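Local structure of D-hydantoinase (Ralstonia pickettii, 1NFG) at residues 55-60 against 89-94; 75-80 against 114-119. The protein probably catalyses the stereospecific, zinc-dependent hydrolysis of the cyclic amide bond of D-hydantoin derivatives. All blocks are in the same frame, centred on the assembly; numbering follows the deposited sequence.

How the contacts relate
Contact 1 lies at the C-terminal ends of two neighbouring parallel strands, where H57 and H59 bind a zinc ion of the active site. Contact 2 lies about 12 Å away, centre to centre, toward the outside of strand 85-93. There helix 73-82 packs against the approach to strand 118-124, which is itself the next neighbour of strand 85-93. The segments alternate along the chain. Helix 73-82 comes after the histidines in the chain, and strand 85-93 follows it. The two contacts touch where V60 CG1 packs on A76 CB. The T77 side chain is about 12 Å from that of H59, so contact 2 has no direct part in metal binding.

Contact 1. Residues 55-60 against 89-94; sequences DVHTHV and VDFCQQ. With ZN (zinc ion), chain E.
Backbone bonds pair V89 with D55 and F91 with T58. The V89 N to D55 O bond measures 3.1 Å, and F91 N bonds to T58 O. T58 and D90 form a parallel bridge. The strand axes nevertheless diverge by 34°.

D90 OD1 takes two further bonds. T58 OG1 donates to the anti lone pair of D90 OD1 at 3.0 Å. V60 N donates to the syn lone pair of D90 OD1 at 2.7 Å, in a nearly straight bond. This ties down the turn that follows the strand. T58 OG1 stands between its own N and carbonyl carbon (chi1 58°), which points it across at the carboxylate. D90 OD2 bonds to W107 NE1, so both carboxylate oxygens are held.

H57 and H59 form the His-X-His motif at the end of the first barrel strand, a hallmark of the amidohydrolase TIM barrel. H57 NE2 binds the zinc ion at 2.4 Å and H59 NE2 at 2.3 Å. D313 and the carbamylated K148 complete this metal site. D55 OD1 accepts from H57 N in an Asx turn. E260 holds H57 ND1, and S312 holds D55 OD2. A water joins H59 ND1 to F91 O.

The ring of F91 lies beside both histidines. It makes an edge-to-face pair with H57: F91 CE2 approaches the H57 face near its rim, with planes at 74°. Its pairing with H59 is oblique. Farther back, V56 CG1 and V89 CG2 lie side by side at 4.0 Å.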
ATOM      1  N   ASP A  55      -6.693 -17.810  27.737  1.00 19.82           N
ATOM      2  CA  ASP A  55      -5.545 -16.934  27.526  1.00 19.54           C
ATOM      3  C   ASP A  55      -4.328 -17.696  26.996  1.00 20.24           C
ATOM      4  O   ASP A  55      -3.600 -18.324  27.761  1.00 22.34           O
ATOM      5  CB  ASP A  55      -5.192 -16.242  28.840  1.00 17.72           C
ATOM      6  CG  ASP A  55      -4.260 -15.086  28.645  1.00 18.15           C
ATOM      7  OD1 ASP A  55      -3.555 -15.064  27.610  1.00 18.36           O
ATOM      8  OD2 ASP A  55      -4.225 -14.206  29.529  1.00 17.00           O
ATOM      9  N   VAL A  56      -4.100 -17.625  25.688  1.00 19.52           N
ATOM     10  CA  VAL A  56      -2.986 -18.338  25.079  1.00 18.54           C
ATOM     11  C   VAL A  56      -1.634 -17.627  25.140  1.00 19.30           C
ATOM     12  O   VAL A  56      -0.709 -17.993  24.416  1.00 18.58           O
ATOM     13  CB  VAL A  56      -3.300 -18.691  23.601  1.00 18.57           C
ATOM     14  CG1 VAL A  56      -4.611 -19.461  23.532  1.00 17.30           C
ATOM     15  CG2 VAL A  56      -3.361 -17.425  22.745  1.00 13.65           C
ATOM     16  N   HIS A  57      -1.502 -16.624  25.999  1.00 19.92           N
ATOM     17  CA  HIS A  57      -0.227 -15.924  26.102  1.00 21.72           C
ATOM     18  C   HIS A  57       0.081 -15.507  27.535  1.00 22.78           C
ATOM     19  O   HIS A  57      -0.139 -14.354  27.913  1.00 23.93           O
ATOM     20  CB  HIS A  57      -0.221 -14.694  25.189  1.00 22.43           C
ATOM     21  CG  HIS A  57       1.132 -14.067  25.014  1.00 24.41           C
ATOM     22  ND1 HIS A  57       1.483 -13.363  23.880  1.00 24.89           N
ATOM     23  CD2 HIS A  57       2.219 -14.039  25.822  1.00 25.50           C
ATOM     24  CE1 HIS A  57       2.726 -12.934  23.997  1.00 25.49           C
ATOM     25  NE2 HIS A  57       3.196 -13.331  25.165  1.00 26.40           N
ATOM     26  N   THR A  58       0.598 -16.449  28.323  1.00 21.97           N
ATOM     27  CA  THR A  58       0.948 -16.178  29.713  1.00 23.11           C
ATOM     28  C   THR A  58       2.355 -16.629  30.079  1.00 24.48           C
ATOM     29  O   THR A  58       2.925 -17.534  29.462  1.00 23.93           O
ATOM     30  CB  THR A  58      -0.017 -16.876  30.704  1.00 22.66           C
ATOM     31  OG1 THR A  58      -0.011 -18.291  30.465  1.00 24.48           O
ATOM     32  CG2 THR A  58      -1.419 -16.343  30.553  1.00 22.70           C
ATOM     33  N   HIS A  59       2.900 -15.971  31.096  1.00 26.97           N
ATOM     34  CA  HIS A  59       4.218 -16.278  31.638  1.00 28.78           C
ATOM     35  C   HIS A  59       3.958 -16.316  33.137  1.00 30.47           C
ATOM     36  O   HIS A  59       4.492 -15.521  33.912  1.00 30.73           O
ATOM     37  CB  HIS A  59       5.212 -15.176  31.282  1.00 29.49           C
ATOM     38  CG  HIS A  59       5.394 -14.988  29.807  1.00 29.65           C
ATOM     39  ND1 HIS A  59       5.846 -15.993  28.980  1.00 28.76           N
ATOM     40  CD2 HIS A  59       5.180 -13.913  29.011  1.00 29.56           C
ATOM     41  CE1 HIS A  59       5.903 -15.547  27.738  1.00 29.47           C
ATOM     42  NE2 HIS A  59       5.503 -14.288  27.730  1.00 31.28           N
ATOM     43  N   VAL A  60       3.088 -17.248  33.508  1.00 32.34           N
ATOM     44  CA  VAL A  60       2.646 -17.469  34.875  1.00 34.79           C
ATOM     45  C   VAL A  60       3.755 -17.556  35.934  1.00 36.05           C
ATOM     46  O   VAL A  60       3.647 -16.945  36.999  1.00 34.05           O
ATOM     47  CB  VAL A  60       1.771 -18.734  34.909  1.00 35.12           C
ATOM     48  CG1 VAL A  60       1.446 -19.104  36.311  1.00 38.14           C
ATOM     49  CG2 VAL A  60       0.489 -18.481  34.135  1.00 35.99           C
ATOM     50  N   VAL A  89      -2.450 -21.118  28.256  1.00 19.23           N
ATOM     51  CA  VAL A  89      -1.393 -21.821  27.549  1.00 19.08           C
ATOM     52  C   VAL A  89      -0.155 -21.016  27.882  1.00 19.79           C
ATOM     53  O   VAL A  89       0.072 -19.945  27.330  1.00 21.03           O
ATOM     54  CB  VAL A  89      -1.643 -21.871  26.032  1.00 18.21           C
ATOM     55  CG1 VAL A  89      -0.663 -22.828  25.380  1.00 17.17           C
ATOM     56  CG2 VAL A  89      -3.063 -22.343  25.761  1.00 18.28           C
ATOM     57  N   ASP A  90       0.615 -21.524  28.837  1.00 20.75           N
ATOM     58  CA  ASP A  90       1.819 -20.858  29.306  1.00 20.55           C
ATOM     59  C   ASP A  90       2.992 -21.171  28.390  1.00 21.99           C
ATOM     60  O   ASP A  90       2.998 -22.186  27.678  1.00 20.86           O
ATOM     61  CB  ASP A  90       2.139 -21.320  30.727  1.00 19.96           C
ATOM     62  CG  ASP A  90       2.974 -20.317  31.498  1.00 20.63           C
ATOM     63  OD1 ASP A  90       2.471 -19.219  31.808  1.00 20.16           O
ATOM     64  OD2 ASP A  90       4.140 -20.630  31.801  1.00 20.53           O
ATOM     65  N   PHE A  91       3.975 -20.279  28.405  1.00 23.04           N
ATOM     66  CA  PHE A  91       5.166 -20.454  27.593  1.00 24.46           C
ATOM     67  C   PHE A  91       6.226 -21.211  28.379  1.00 24.73           C
ATOM     68  O   PHE A  91       6.876 -20.655  29.265  1.00 23.78           O
ATOM     69  CB  PHE A  91       5.711 -19.090  27.142  1.00 24.52           C
ATOM     70  CG  PHE A  91       5.007 -18.529  25.940  1.00 23.47           C
ATOM     71  CD1 PHE A  91       5.245 -19.054  24.676  1.00 23.18           C
ATOM     72  CD2 PHE A  91       4.071 -17.504  26.075  1.00 23.27           C
ATOM     73  CE1 PHE A  91       4.563 -18.574  23.558  1.00 22.21           C
ATOM     74  CE2 PHE A  91       3.383 -17.015  24.968  1.00 21.39           C
ATOM     75  CZ  PHE A  91       3.631 -17.553  23.705  1.00 21.84           C
ATOM     76  N   CYS A  92       6.371 -22.493  28.060  1.00 25.11           N
ATOM     77  CA  CYS A  92       7.365 -23.339  28.701  1.00 26.64           C
ATOM     78  C   CYS A  92       8.708 -22.898  28.129  1.00 26.48           C
ATOM     79  O   CYS A  92       8.960 -23.040  26.929  1.00 25.52           O
ATOM     80  CB  CYS A  92       7.093 -24.809  28.363  1.00 28.25           C
ATOM     81  SG  CYS A  92       8.357 -25.972  28.933  1.00 27.79           S
ATOM     82  N   GLN A  93       9.568 -22.367  28.991  1.00 27.44           N
ATOM     83  CA  GLN A  93      10.863 -21.859  28.550  1.00 28.54           C
ATOM     84  C   GLN A  93      12.069 -22.781  28.715  1.00 27.42           C
ATOM     85  O   GLN A  93      12.377 -23.232  29.818  1.00 27.82           O
ATOM     86  CB  GLN A  93      11.154 -20.532  29.254  1.00 29.19           C
ATOM     87  CG  GLN A  93      12.326 -19.785  28.653  1.00 33.44           C
ATOM     88  CD  GLN A  93      12.518 -18.421  29.271  1.00 36.46           C
ATOM     89  OE1 GLN A  93      12.878 -18.304  30.442  1.00 39.08           O
ATOM     90  NE2 GLN A  93      12.269 -17.376  28.490  1.00 38.25           N
ATOM     91  N   GLN A  94      12.760 -23.042  27.610  1.00 26.18           N
ATOM     92  CA  GLN A  94      13.956 -23.879  27.632  1.00 25.73           C
ATOM     93  C   GLN A  94      15.081 -23.125  28.331  1.00 25.79           C
ATOM     94  O   GLN A  94      15.105 -21.896  28.340  1.00 25.03           O
ATOM     95  CB  GLN A  94      14.395 -24.224  26.203  1.00 24.65           C
ATOM     96  CG  GLN A  94      15.836 -24.694  26.074  1.00 24.50           C
ATOM     97  CD  GLN A  94      16.300 -24.753  24.627  1.00 26.84           C
ATOM     98  OE1 GLN A  94      16.069 -23.822  23.858  1.00 29.23           O
ATOM     99  NE2 GLN A  94      16.967 -25.840  24.252  1.00 26.56           N
TER
HETATM  100 ZN    ZN E 501       5.371 -12.779  25.961  1.00 21.03          ZN
HETATM  101  O   HOH W   1       6.907 -18.353  30.502  1.00 15.24           O

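Contact 2. Residues 75-80 against 114-119; sequences TATVAA and KSAIDY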
ATOM      1  N   THR A  75      -0.575 -18.916  42.152  1.00 28.82           N
ATOM      2  CA  THR A  75      -1.127 -17.582  42.370  1.00 28.71           C
ATOM      3  C   THR A  75      -1.741 -16.984  41.110  1.00 28.44           C
ATOM      4  O   THR A  75      -2.725 -16.251  41.181  1.00 29.69           O
ATOM      5  CB  THR A  75      -0.055 -16.595  42.873  1.00 29.38           C
ATOM      6  OG1 THR A  75       1.070 -16.617  41.983  1.00 30.60           O
ATOM      7  CG2 THR A  75       0.389 -16.953  44.270  1.00 28.17           C
ATOM      8  N   ALA A  76      -1.156 -17.286  39.957  1.00 27.09           N
ATOM      9  CA  ALA A  76      -1.664 -16.745  38.702  1.00 26.09           C
ATOM     10  C   ALA A  76      -2.975 -17.398  38.276  1.00 25.13           C
ATOM     11  O   ALA A  76      -3.951 -16.699  37.993  1.00 24.34           O
ATOM     12  CB  ALA A  76      -0.615 -16.896  37.597  1.00 25.45           C
ATOM     13  N   THR A  77      -2.995 -18.732  38.227  1.00 24.02           N
ATOM     14  CA  THR A  77      -4.199 -19.459  37.826  1.00 22.00           C
ATOM     15  C   THR A  77      -5.392 -19.113  38.706  1.00 21.37           C
ATOM     16  O   THR A  77      -6.529 -19.135  38.246  1.00 21.81           O
ATOM     17  CB  THR A  77      -3.992 -20.984  37.856  1.00 21.34           C
ATOM     18  OG1 THR A  77      -3.446 -21.369  39.122  1.00 20.88           O
ATOM     19  CG2 THR A  77      -3.061 -21.418  36.732  1.00 19.67           C
ATOM     20  N   VAL A  78      -5.147 -18.793  39.969  1.00 19.63           N
ATOM     21  CA  VAL A  78      -6.251 -18.429  40.839  1.00 21.15           C
ATOM     22  C   VAL A  78      -6.803 -17.090  40.371  1.00 22.08           C
ATOM     23  O   VAL A  78      -8.021 -16.905  40.297  1.00 23.07           O
ATOM     24  CB  VAL A  78      -5.810 -18.332  42.328  1.00 21.82           C
ATOM     25  CG1 VAL A  78      -6.894 -17.649  43.172  1.00 18.22           C
ATOM     26  CG2 VAL A  78      -5.549 -19.731  42.872  1.00 20.12           C
ATOM     27  N   ALA A  79      -5.906 -16.160  40.051  1.00 21.92           N
ATOM     28  CA  ALA A  79      -6.313 -14.842  39.574  1.00 21.78           C
ATOM     29  C   ALA A  79      -7.046 -15.012  38.242  1.00 22.36           C
ATOM     30  O   ALA A  79      -8.066 -14.368  37.987  1.00 21.77           O
ATOM     31  CB  ALA A  79      -5.097 -13.949  39.397  1.00 20.66           C
ATOM     32  N   ALA A  80      -6.526 -15.899  37.402  1.00 21.95           N
ATOM     33  CA  ALA A  80      -7.137 -16.157  36.111  1.00 22.91           C
ATOM     34  C   ALA A  80      -8.599 -16.565  36.303  1.00 24.31           C
ATOM     35  O   ALA A  80      -9.495 -16.032  35.643  1.00 26.24           O
ATOM     36  CB  ALA A  80      -6.374 -17.255  35.382  1.00 20.88           C
ATOM     37  N   LYS A 114      -0.942 -27.850  41.052  1.00 26.10           N
ATOM     38  CA  LYS A 114      -0.902 -26.487  41.584  1.00 27.45           C
ATOM     39  C   LYS A 114      -1.723 -25.463  40.808  1.00 27.96           C
ATOM     40  O   LYS A 114      -1.920 -24.341  41.285  1.00 28.97           O
ATOM     41  CB  LYS A 114       0.549 -26.014  41.676  1.00 28.59           C
ATOM     42  CG  LYS A 114       1.483 -27.043  42.287  1.00 30.77           C
ATOM     43  CD  LYS A 114       2.900 -26.520  42.367  1.00 33.95           C
ATOM     44  CE  LYS A 114       3.895 -27.632  42.666  1.00 34.36           C
ATOM     45  NZ  LYS A 114       5.259 -27.071  42.860  1.00 35.86           N
ATOM     46  N   SER A 115      -2.200 -25.846  39.623  1.00 28.28           N
ATOM     47  CA  SER A 115      -3.006 -24.961  38.774  1.00 28.10           C
ATOM     48  C   SER A 115      -4.481 -24.962  39.133  1.00 27.26           C
ATOM     49  O   SER A 115      -5.121 -26.017  39.131  1.00 26.80           O
ATOM     50  CB  SER A 115      -2.899 -25.374  37.309  1.00 29.31           C
ATOM     51  OG  SER A 115      -1.579 -25.237  36.839  1.00 37.24           O
ATOM     52  N   ALA A 116      -5.025 -23.782  39.416  1.00 25.12           N
ATOM     53  CA  ALA A 116      -6.440 -23.666  39.748  1.00 23.76           C
ATOM     54  C   ALA A 116      -7.296 -23.975  38.518  1.00 23.98           C
ATOM     55  O   ALA A 116      -8.437 -24.422  38.651  1.00 24.41           O
ATOM     56  CB  ALA A 116      -6.749 -22.268  40.256  1.00 20.72           C
ATOM     57  N   ILE A 117      -6.734 -23.743  37.329  1.00 22.76           N
ATOM     58  CA  ILE A 117      -7.441 -23.971  36.067  1.00 21.41           C
ATOM     59  C   ILE A 117      -6.598 -24.816  35.117  1.00 21.64           C
ATOM     60  O   ILE A 117      -5.415 -25.043  35.361  1.00 21.17           O
ATOM     61  CB  ILE A 117      -7.766 -22.635  35.357  1.00 19.57           C
ATOM     62  CG1 ILE A 117      -6.457 -21.974  34.894  1.00 19.99           C
ATOM     63  CG2 ILE A 117      -8.534 -21.713  36.305  1.00 18.61           C
ATOM     64  CD1 ILE A 117      -6.610 -20.620  34.215  1.00 17.65           C
ATOM     65  N   ASP A 118      -7.219 -25.269  34.029  1.00 21.97           N
ATOM     66  CA  ASP A 118      -6.542 -26.094  33.034  1.00 22.72           C
ATOM     67  C   ASP A 118      -5.464 -25.312  32.289  1.00 23.27           C
ATOM     68  O   ASP A 118      -5.521 -24.082  32.206  1.00 22.37           O
ATOM     69  CB  ASP A 118      -7.576 -26.689  32.070  1.00 23.02           C
ATOM     70  CG  ASP A 118      -8.389 -27.816  32.714  1.00 23.91           C
ATOM     71  OD1 ASP A 118      -8.357 -27.922  33.958  1.00 24.43           O
ATOM     72  OD2 ASP A 118      -9.054 -28.591  31.991  1.00 23.87           O
ATOM     73  N   TYR A 119      -4.477 -26.027  31.754  1.00 23.33           N
ATOM     74  CA  TYR A 119      -3.365 -25.379  31.068  1.00 22.90           C
ATOM     75  C   TYR A 119      -2.683 -26.253  30.022  1.00 22.13           C
ATOM     76  O   TYR A 119      -2.681 -27.482  30.123  1.00 22.04           O
ATOM     77  CB  TYR A 119      -2.326 -24.947  32.102  1.00 25.05           C
ATOM     78  CG  TYR A 119      -1.792 -26.109  32.910  1.00 28.02           C
ATOM     79  CD1 TYR A 119      -0.790 -26.937  32.404  1.00 28.54           C
ATOM     80  CD2 TYR A 119      -2.361 -26.443  34.142  1.00 29.61           C
ATOM     81  CE1 TYR A 119      -0.372 -28.076  33.099  1.00 30.39           C
ATOM     82  CE2 TYR A 119      -1.952 -27.580  34.844  1.00 30.33           C
ATOM     83  CZ  TYR A 119      -0.961 -28.392  34.315  1.00 30.94           C
ATOM     84  OH  TYR A 119      -0.577 -29.525  34.995  1.00 31.51           O
TER
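Segment 75-80 is helical throughout. Segment 114-119 is a loop that becomes a strand at D118. The backbones come nearest at T77 and A116, with CA atoms 5.1 Å apart. The loop thus passes close to one flank of the helix on its way into strand 118-124.

T77 carries most of the helix side of the contact. T77 OG1 accepts from A116 N at 2.9 Å, with an N-H...O angle of 172°, which is nearly straight. OG1 lies between its own N and carbonyl carbon (chi1 51°). From there its proton can go back one turn to the carbonyl of F73, the stronger partner, or to that of A74. T77 CG2 meets I117 CG1 at 3.9 Å and S115 CB at 4.0 Å.

Apolar groups make up the rest. A116 CB packs on V78 CG2 at 3.8 Å, and Y440 touches both residues. Farther along the helix, A80 CB meets the end of the isoleucine chain, I117 CD1, at 3.6 Å. I88 of strand 85-93 packs on both A80 and I117. The contact therefore joins an outer helix of the barrel to the lead-in of the next-but-one strand.

The threonine hydroxyl satisfies a buried backbone N-H ahead of the strand, while its methyl joins the apolar packing. T77 thus joins a polar and an apolar link, and V78 and A80 extend the apolar one.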